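Local structure of prolyl oligopeptidase (Galerina marginata, 5N4B) at residues Y24-V34 with P630-P638; H481-A492 with F515-F523. The protein cleaves peptides after prolyl residues and joins the ends of a trimmed intermediate into a macrocycle, two steps in the biosynthesis of amanitin toxins. The protein carries 1 engineered substitution. All coordinates share one frame; numbering follows the deposited sequence. Where two conformers were deposited one is given.

Contact 1 (Y24-V34 with P630-P638); sequences YQSASKGEVPV and PEEFDYIYP
The hydroxyl of Ser26 closes on the carboxylate of Asp634 to an unusually short separation, OG to OD1 2.4 Å, a value whose exact length is doubtful. Ser26 OG donates here and at the same time accepts from the backbone N of Lys29 in an ST motif, so one hydroxyl links the turn of the hairpin to itself and to helix 630-636. The second carboxylate oxygen is also used: Ser28 N reaches the syn lone pair of Asp634 OD2 at 2.9 Å. Beside this, Ala27 N donates to Pro630 O over 3.2 Å, coming from well above the carbonyl plane rather than along a lone pair.

Away from the polar end the contact turns apolar. Phe633 holds its CG anti to the backbone N (chi1 177°), which lays the ring against Tyr24 and Ser26 of one strand and Val32 of the other. Its CE2 meets Tyr24 CB at 3.3 Å, while the Tyr24 and Phe633 rings are nearly parallel at 22° but displaced, centroids 5.3 Å apart, with little of one ring above the other. Across the ring, Phe633 CE1 comes within 4.2 Å of Val32 CG2. Four residues on, the Tyr637 and Val32 side chains come from opposite directions, CE2 of Tyr637 4.0 Å from Val32 CG1. Leu609, from a loop, touches both Tyr24 and Phe633.

With Ser28 N on OD2 and the Ser26 hydroxyl close to OD1, if at an uncertain length, Asp634 meets neutral donors that would be expected to suit an ionised carboxylate and to limit its rotation.

Contact 2 (H481-A492 with F515-F523); sequences HKSTKFDGTAAA and FLQTYGAIF
Strands 492-495 and 522-526 run parallel as neighbours in the central sheet of the alpha/beta-hydrolase domain, joined through helix 510-519 in a beta-alpha-beta crossover, and this contact sits where the pair begins. Ile522 N donates to Ala491 O at 2.8 Å, a nearly straight bond (161°) lying in the carbonyl plane. Ala492, the next residue, and Ile522 put their side chains on the same face of the sheet, CB of Ala492 lying 3.5 Å from CG1 of Ile522. The isoleucine places CG1 between its backbone N and carbonyl carbon (chi1 70°), which sends the other branch, CG2, toward the loop; there CG2 meets the edge of the Phe486 ring at CE1, 4.0 Å away, and also packs against Thr484 and Ala490.

A water molecule ties the turn after strand 473-481 to the end of the helix. It accepts from His481 N at 2.9 Å and from Thr484 OG1 at 2.7 Å, and gives its protons to Leu516 O at 3.1 Å and Ala521 O at 2.6 Å, a full set of four partners within a contact most of whose residues are buried. A second water bridges Ala491 N and Tyr519 O.

At the outer margin the imidazole of His481 crosses the extended Gln517 chain, His481 CD2 lying 3.6 Å from Gln517 CG, with ring and amide planes 34° apart. Ser483 N donates to His481 ND1 from well out of the ring plane. Gly520, the first residue to leave the helix, adopts a positive phi, turning the chain into strand 522-526. Such a helix-to-strand return, set beside the parallel strand that precedes the helix, belongs to the alpha/beta-hydrolase fold.

How the contacts relate
Contact 1 and contact 2 have centres 44 Å apart, their nearest atoms are about 24 Å apart, and contact 2 is nested in the chain that contact 1 closes. The first joins an N-terminal hairpin to a late helix across almost 600 residues, consistent with prolyl oligopeptidases in which the chain's start packs on the hydrolase domain; the second is local. Both lie away from the charge relay residues Asp662, His699 and the engineered Ala578. Even so, strand 492-495 neighbours strand 572-577, which runs directly into Ala578, and helix 630-636 precedes the strand leading to Asp662.

Contact 1 (Y24-V34 with P630-P638)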
# COMPACT_ATOMS: atom_id res chain seq x y z
N TYR A 24 25.25 19.83 -10.74
CA TYR A 24 25.43 18.40 -10.57
C TYR A 24 26.67 17.95 -11.33
O TYR A 24 27.14 18.63 -12.25
CB TYR A 24 24.20 17.63 -11.09
CG TYR A 24 22.94 17.90 -10.29
CD1 TYR A 24 22.17 18.99 -10.56
CD2 TYR A 24 22.56 17.05 -9.26
CE1 TYR A 24 21.03 19.25 -9.81
CE2 TYR A 24 21.42 17.29 -8.52
CZ TYR A 24 20.68 18.39 -8.79
OH TYR A 24 19.56 18.61 -8.04
N GLN A 25 27.21 16.83 -10.91
CA GLN A 25 28.31 16.17 -11.62
C GLN A 25 27.79 15.00 -12.45
O GLN A 25 27.13 14.10 -11.91
CB GLN A 25 29.38 15.67 -10.65
CG GLN A 25 29.99 16.73 -9.77
CD GLN A 25 30.57 17.89 -10.57
OE1 GLN A 25 30.42 19.06 -10.17
NE2 GLN A 25 31.23 17.59 -11.70
N SER A 26 28.10 15.02 -13.75
CA SER A 26 27.77 13.96 -14.70
C SER A 26 29.03 13.21 -15.10
O SER A 26 30.06 13.82 -15.40
CB SER A 26 27.18 14.61 -15.95
OG SER A 26 27.21 13.77 -17.07
N ALA A 27 28.96 11.89 -15.15
CA ALA A 27 30.14 11.16 -15.58
C ALA A 27 30.47 11.48 -17.02
O ALA A 27 31.66 11.67 -17.36
CB ALA A 27 29.96 9.67 -15.36
N SER A 28 29.47 11.59 -17.89
CA SER A 28 29.73 11.82 -19.30
C SER A 28 29.95 13.29 -19.65
O SER A 28 30.71 13.57 -20.58
CB SER A 28 28.61 11.28 -20.18
OG SER A 28 27.38 11.91 -19.86
N LYS A 29 29.36 14.24 -18.92
CA LYS A 29 29.39 15.65 -19.30
C LYS A 29 30.12 16.54 -18.32
O LYS A 29 30.25 17.75 -18.58
CB LYS A 29 27.97 16.19 -19.48
CG LYS A 29 27.09 15.48 -20.52
CD LYS A 29 27.71 15.47 -21.91
CE LYS A 29 26.63 15.56 -22.99
NZ LYS A 29 27.18 16.22 -24.23
N GLY A 30 30.58 16.03 -17.19
CA GLY A 30 31.19 16.90 -16.19
C GLY A 30 30.13 17.74 -15.48
O GLY A 30 29.04 17.26 -15.16
N GLU A 31 30.46 18.98 -15.18
CA GLU A 31 29.54 19.88 -14.48
C GLU A 31 28.28 20.17 -15.30
O GLU A 31 28.35 20.59 -16.45
CB GLU A 31 30.26 21.17 -14.13
CG GLU A 31 30.94 21.13 -12.78
CD GLU A 31 31.17 22.51 -12.17
OE1 GLU A 31 31.82 22.58 -11.10
OE2 GLU A 31 30.71 23.51 -12.75
N VAL A 32 27.11 20.01 -14.67
CA VAL A 32 25.85 20.28 -15.34
C VAL A 32 25.06 21.28 -14.50
O VAL A 32 24.60 20.93 -13.41
CB VAL A 32 25.02 19.01 -15.57
CG1 VAL A 32 23.68 19.38 -16.22
CG2 VAL A 32 25.79 18.01 -16.38
N PRO A 33 24.92 22.53 -14.94
CA PRO A 33 24.05 23.46 -14.20
C PRO A 33 22.60 23.18 -14.53
O PRO A 33 22.23 23.00 -15.70
CB PRO A 33 24.50 24.85 -14.70
CG PRO A 33 24.91 24.58 -16.10
CD PRO A 33 25.49 23.17 -16.14
N VAL A 34 21.77 23.08 -13.50
CA VAL A 34 20.36 22.75 -13.62
C VAL A 34 19.57 23.88 -12.97
O VAL A 34 19.49 23.95 -11.74
CB VAL A 34 20.05 21.40 -12.95
CG1 VAL A 34 18.55 21.09 -13.06
CG2 VAL A 34 20.87 20.28 -13.60
N PRO A 630 27.93 10.58 -10.05
CA PRO A 630 27.93 11.01 -11.47
C PRO A 630 27.41 10.00 -12.47
O PRO A 630 26.74 10.39 -13.45
CB PRO A 630 29.40 11.37 -11.72
CG PRO A 630 29.89 11.83 -10.37
CD PRO A 630 29.18 10.95 -9.36
N GLU A 631 27.75 8.72 -12.29
CA GLU A 631 27.29 7.68 -13.20
C GLU A 631 25.77 7.49 -13.11
O GLU A 631 25.13 7.03 -14.07
CB GLU A 631 28.02 6.36 -12.87
CG GLU A 631 29.52 6.36 -13.15
CD GLU A 631 30.36 7.21 -12.17
OE1 GLU A 631 29.97 7.39 -10.98
OE2 GLU A 631 31.45 7.68 -12.60
N GLU A 632 25.20 7.77 -11.95
CA GLU A 632 23.79 7.53 -11.73
C GLU A 632 22.97 8.74 -12.14
O GLU A 632 21.92 8.61 -12.79
CB GLU A 632 23.59 7.11 -10.28
CG GLU A 632 24.38 5.81 -9.94
CD GLU A 632 24.22 5.27 -8.56
OE1 GLU A 632 23.39 5.75 -7.78
OE2 GLU A 632 24.97 4.29 -8.23
N PHE A 633 23.49 9.96 -11.84
CA PHE A 633 22.94 11.18 -12.43
C PHE A 633 22.69 10.99 -13.93
O PHE A 633 21.67 11.41 -14.48
CB PHE A 633 23.88 12.37 -12.17
CG PHE A 633 23.41 13.63 -12.81
CD1 PHE A 633 23.79 13.94 -14.12
CD2 PHE A 633 22.57 14.51 -12.15
CE1 PHE A 633 23.35 15.09 -14.71
CE2 PHE A 633 22.12 15.68 -12.79
CZ PHE A 633 22.50 15.94 -14.05
N ASP A 634 23.62 10.34 -14.62
CA ASP A 634 23.51 10.25 -16.07
C ASP A 634 22.31 9.45 -16.56
O ASP A 634 21.85 9.68 -17.69
CB ASP A 634 24.79 9.71 -16.68
CG ASP A 634 25.88 10.75 -16.73
OD1 ASP A 634 25.68 11.96 -16.47
OD2 ASP A 634 27.00 10.31 -17.06
N TYR A 635 21.81 8.48 -15.80
CA TYR A 635 20.57 7.82 -16.20
C TYR A 635 19.33 8.40 -15.52
O TYR A 635 18.23 8.24 -16.04
CB TYR A 635 20.65 6.30 -16.02
CG TYR A 635 20.90 5.75 -14.64
CD1 TYR A 635 19.93 5.76 -13.66
CD2 TYR A 635 22.09 5.11 -14.34
CE1 TYR A 635 20.16 5.21 -12.40
CE2 TYR A 635 22.31 4.52 -13.10
CZ TYR A 635 21.33 4.56 -12.12
OH TYR A 635 21.54 3.99 -10.87
N ILE A 636 19.50 9.11 -14.40
CA ILE A 636 18.38 9.75 -13.71
C ILE A 636 17.91 11.01 -14.43
O ILE A 636 16.71 11.24 -14.63
CB ILE A 636 18.75 10.08 -12.26
CG1 ILE A 636 19.00 8.82 -11.47
CG2 ILE A 636 17.67 10.90 -11.58
CD1 ILE A 636 19.74 9.06 -10.11
N TYR A 637 18.85 11.89 -14.75
CA TYR A 637 18.50 13.19 -15.32
C TYR A 637 17.63 13.09 -16.55
O TYR A 637 16.65 13.86 -16.65
CB TYR A 637 19.80 13.95 -15.58
CG TYR A 637 19.68 15.38 -16.03
CD1 TYR A 637 18.79 16.26 -15.43
CD2 TYR A 637 20.53 15.87 -17.01
CE1 TYR A 637 18.73 17.59 -15.81
CE2 TYR A 637 20.46 17.23 -17.40
CZ TYR A 637 19.55 18.06 -16.79
OH TYR A 637 19.47 19.39 -17.14
N PRO A 638 17.88 12.20 -17.51
CA PRO A 638 16.99 12.12 -18.69
C PRO A 638 15.61 11.56 -18.41
O PRO A 638 14.76 11.64 -19.29
CB PRO A 638 17.76 11.22 -19.66
CG PRO A 638 19.10 11.00 -19.04
CD PRO A 638 19.07 11.34 -17.62

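Contact 2 (H481-A492 with F515-F523)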
# COMPACT_ATOMS: atom_id res chain seq x y z
N HIS A 481 -17.31 -4.23 -18.54
CA HIS A 481 -18.69 -4.68 -18.50
C HIS A 481 -18.90 -5.55 -19.73
O HIS A 481 -18.43 -5.21 -20.81
CB HIS A 481 -19.63 -3.49 -18.52
CG HIS A 481 -21.06 -3.85 -18.34
ND1 HIS A 481 -21.87 -4.13 -19.43
CD2 HIS A 481 -21.84 -3.98 -17.25
CE1 HIS A 481 -23.08 -4.44 -19.00
NE2 HIS A 481 -23.09 -4.37 -17.68
N LYS A 482 -19.62 -6.66 -19.58
CA LYS A 482 -19.65 -7.66 -20.65
C LYS A 482 -20.39 -7.20 -21.90
O LYS A 482 -20.26 -7.87 -22.94
CB LYS A 482 -20.15 -9.01 -20.12
CG LYS A 482 -19.23 -9.69 -19.15
CD LYS A 482 -19.95 -10.92 -18.51
CE LYS A 482 -19.10 -11.65 -17.55
NZ LYS A 482 -19.92 -12.78 -17.04
N SER A 483 -21.13 -6.11 -21.85
CA SER A 483 -21.76 -5.55 -23.05
C SER A 483 -20.77 -4.78 -23.90
O SER A 483 -21.07 -4.44 -25.06
CB SER A 483 -22.93 -4.63 -22.69
OG SER A 483 -22.52 -3.46 -22.00
N THR A 484 -19.59 -4.47 -23.38
CA THR A 484 -18.64 -3.66 -24.12
C THR A 484 -17.83 -4.53 -25.09
O THR A 484 -17.31 -5.59 -24.72
CB THR A 484 -17.72 -2.99 -23.11
OG1 THR A 484 -18.50 -2.09 -22.33
CG2 THR A 484 -16.56 -2.23 -23.78
N LYS A 485 -17.70 -4.07 -26.33
CA LYS A 485 -16.99 -4.81 -27.35
C LYS A 485 -15.59 -4.24 -27.53
O LYS A 485 -15.37 -3.04 -27.37
CB LYS A 485 -17.76 -4.70 -28.67
CG LYS A 485 -19.20 -5.19 -28.59
CD LYS A 485 -19.22 -6.70 -28.36
CE LYS A 485 -20.44 -7.19 -27.61
NZ LYS A 485 -21.63 -7.35 -28.45
N PHE A 486 -14.65 -5.11 -27.91
CA PHE A 486 -13.29 -4.69 -28.26
C PHE A 486 -13.24 -4.46 -29.77
O PHE A 486 -12.70 -5.25 -30.55
CB PHE A 486 -12.27 -5.76 -27.86
CG PHE A 486 -12.19 -6.07 -26.37
CD1 PHE A 486 -12.32 -5.10 -25.41
CD2 PHE A 486 -12.00 -7.38 -25.97
CE1 PHE A 486 -12.20 -5.42 -24.04
CE2 PHE A 486 -11.87 -7.71 -24.64
CZ PHE A 486 -12.00 -6.72 -23.67
N ASP A 487 -13.82 -3.34 -30.18
CA ASP A 487 -13.97 -3.01 -31.59
C ASP A 487 -13.39 -1.65 -31.89
O ASP A 487 -13.79 -1.00 -32.86
CB ASP A 487 -15.44 -3.07 -31.99
CG ASP A 487 -16.29 -2.10 -31.25
OD1 ASP A 487 -15.76 -1.36 -30.37
OD2 ASP A 487 -17.52 -2.05 -31.55
N GLY A 488 -12.45 -1.21 -31.06
CA GLY A 488 -11.82 0.06 -31.29
C GLY A 488 -12.61 1.29 -30.93
O GLY A 488 -12.25 2.39 -31.37
N THR A 489 -13.65 1.17 -30.10
CA THR A 489 -14.50 2.29 -29.71
C THR A 489 -14.46 2.66 -28.23
O THR A 489 -14.84 3.79 -27.90
CB THR A 489 -15.98 2.05 -30.08
OG1 THR A 489 -16.51 0.92 -29.39
CG2 THR A 489 -16.12 1.84 -31.60
N ALA A 490 -14.09 1.74 -27.32
CA ALA A 490 -14.17 2.01 -25.88
C ALA A 490 -13.04 2.94 -25.44
O ALA A 490 -11.94 2.91 -25.98
CB ALA A 490 -14.06 0.71 -25.11
N ALA A 491 -13.29 3.71 -24.38
CA ALA A 491 -12.21 4.37 -23.69
C ALA A 491 -11.58 3.40 -22.70
O ALA A 491 -12.19 2.42 -22.29
CB ALA A 491 -12.76 5.58 -22.90
N ALA A 492 -10.35 3.68 -22.31
CA ALA A 492 -9.64 2.85 -21.37
C ALA A 492 -9.06 3.70 -20.26
O ALA A 492 -8.58 4.80 -20.52
CB ALA A 492 -8.50 2.07 -22.07
N PHE A 515 -17.90 3.10 -13.27
CA PHE A 515 -17.44 3.87 -14.42
C PHE A 515 -17.48 3.04 -15.69
O PHE A 515 -17.94 3.49 -16.74
CB PHE A 515 -16.04 4.38 -14.17
CG PHE A 515 -15.49 5.31 -15.22
CD1 PHE A 515 -14.84 4.79 -16.32
CD2 PHE A 515 -15.65 6.67 -15.10
CE1 PHE A 515 -14.32 5.62 -17.28
CE2 PHE A 515 -15.13 7.51 -16.06
CZ PHE A 515 -14.48 6.99 -17.14
N LEU A 516 -17.01 1.80 -15.62
CA LEU A 516 -16.97 0.95 -16.80
C LEU A 516 -18.37 0.73 -17.35
O LEU A 516 -18.59 0.78 -18.57
CB LEU A 516 -16.33 -0.41 -16.48
CG LEU A 516 -14.90 -0.39 -15.91
CD1 LEU A 516 -14.34 -1.77 -15.88
CD2 LEU A 516 -13.98 0.52 -16.65
N GLN A 517 -19.32 0.44 -16.49
CA GLN A 517 -20.69 0.25 -16.92
C GLN A 517 -21.32 1.53 -17.43
O GLN A 517 -22.00 1.52 -18.46
CB GLN A 517 -21.50 -0.35 -15.77
CG GLN A 517 -22.93 -0.71 -16.16
CD GLN A 517 -23.68 -1.51 -15.12
OE1 GLN A 517 -23.15 -1.96 -14.14
NE2 GLN A 517 -24.98 -1.63 -15.34
N THR A 518 -21.07 2.65 -16.79
CA THR A 518 -21.69 3.91 -17.16
C THR A 518 -21.26 4.34 -18.55
O THR A 518 -22.07 4.87 -19.32
CB THR A 518 -21.31 4.97 -16.13
OG1 THR A 518 -21.90 4.63 -14.84
CG2 THR A 518 -21.79 6.35 -16.51
N TYR A 519 -20.01 4.16 -18.87
CA TYR A 519 -19.44 4.68 -20.09
C TYR A 519 -19.05 3.61 -21.10
O TYR A 519 -18.63 3.98 -22.22
CB TYR A 519 -18.22 5.54 -19.75
CG TYR A 519 -18.55 6.81 -19.02
CD1 TYR A 519 -19.20 7.86 -19.67
CD2 TYR A 519 -18.12 7.00 -17.72
CE1 TYR A 519 -19.47 9.04 -19.01
CE2 TYR A 519 -18.37 8.18 -17.08
CZ TYR A 519 -19.03 9.19 -17.74
OH TYR A 519 -19.24 10.38 -17.04
N GLY A 520 -19.17 2.33 -20.78
CA GLY A 520 -18.72 1.32 -21.74
C GLY A 520 -17.22 1.37 -21.90
O GLY A 520 -16.70 1.15 -23.02
N ALA A 521 -16.49 1.67 -20.84
CA ALA A 521 -15.05 1.83 -20.88
C ALA A 521 -14.41 0.55 -20.36
O ALA A 521 -15.09 -0.32 -19.84
CB ALA A 521 -14.62 3.01 -20.00
N ILE A 522 -13.10 0.43 -20.54
CA ILE A 522 -12.36 -0.73 -20.04
C ILE A 522 -11.31 -0.24 -19.03
O ILE A 522 -10.92 0.94 -19.04
CB ILE A 522 -11.73 -1.54 -21.17
CG1 ILE A 522 -10.57 -0.80 -21.82
CG2 ILE A 522 -12.78 -1.97 -22.20
CD1 ILE A 522 -9.85 -1.58 -22.90
N PHE A 523 -10.90 -1.14 -18.12
CA PHE A 523 -9.85 -0.87 -17.14
C PHE A 523 -8.69 -1.82 -17.44
O PHE A 523 -8.88 -3.02 -17.57
CB PHE A 523 -10.38 -1.14 -15.74
CG PHE A 523 -9.48 -0.81 -14.61
CD1 PHE A 523 -9.03 0.48 -14.44
CD2 PHE A 523 -9.18 -1.77 -13.67
CE1 PHE A 523 -8.22 0.82 -13.36
CE2 PHE A 523 -8.35 -1.43 -12.60
CZ PHE A 523 -7.88 -0.16 -12.46
O HOH W 1 -17.31 -1.68 -19.93
O HOH W 2 -16.00 4.25 -23.49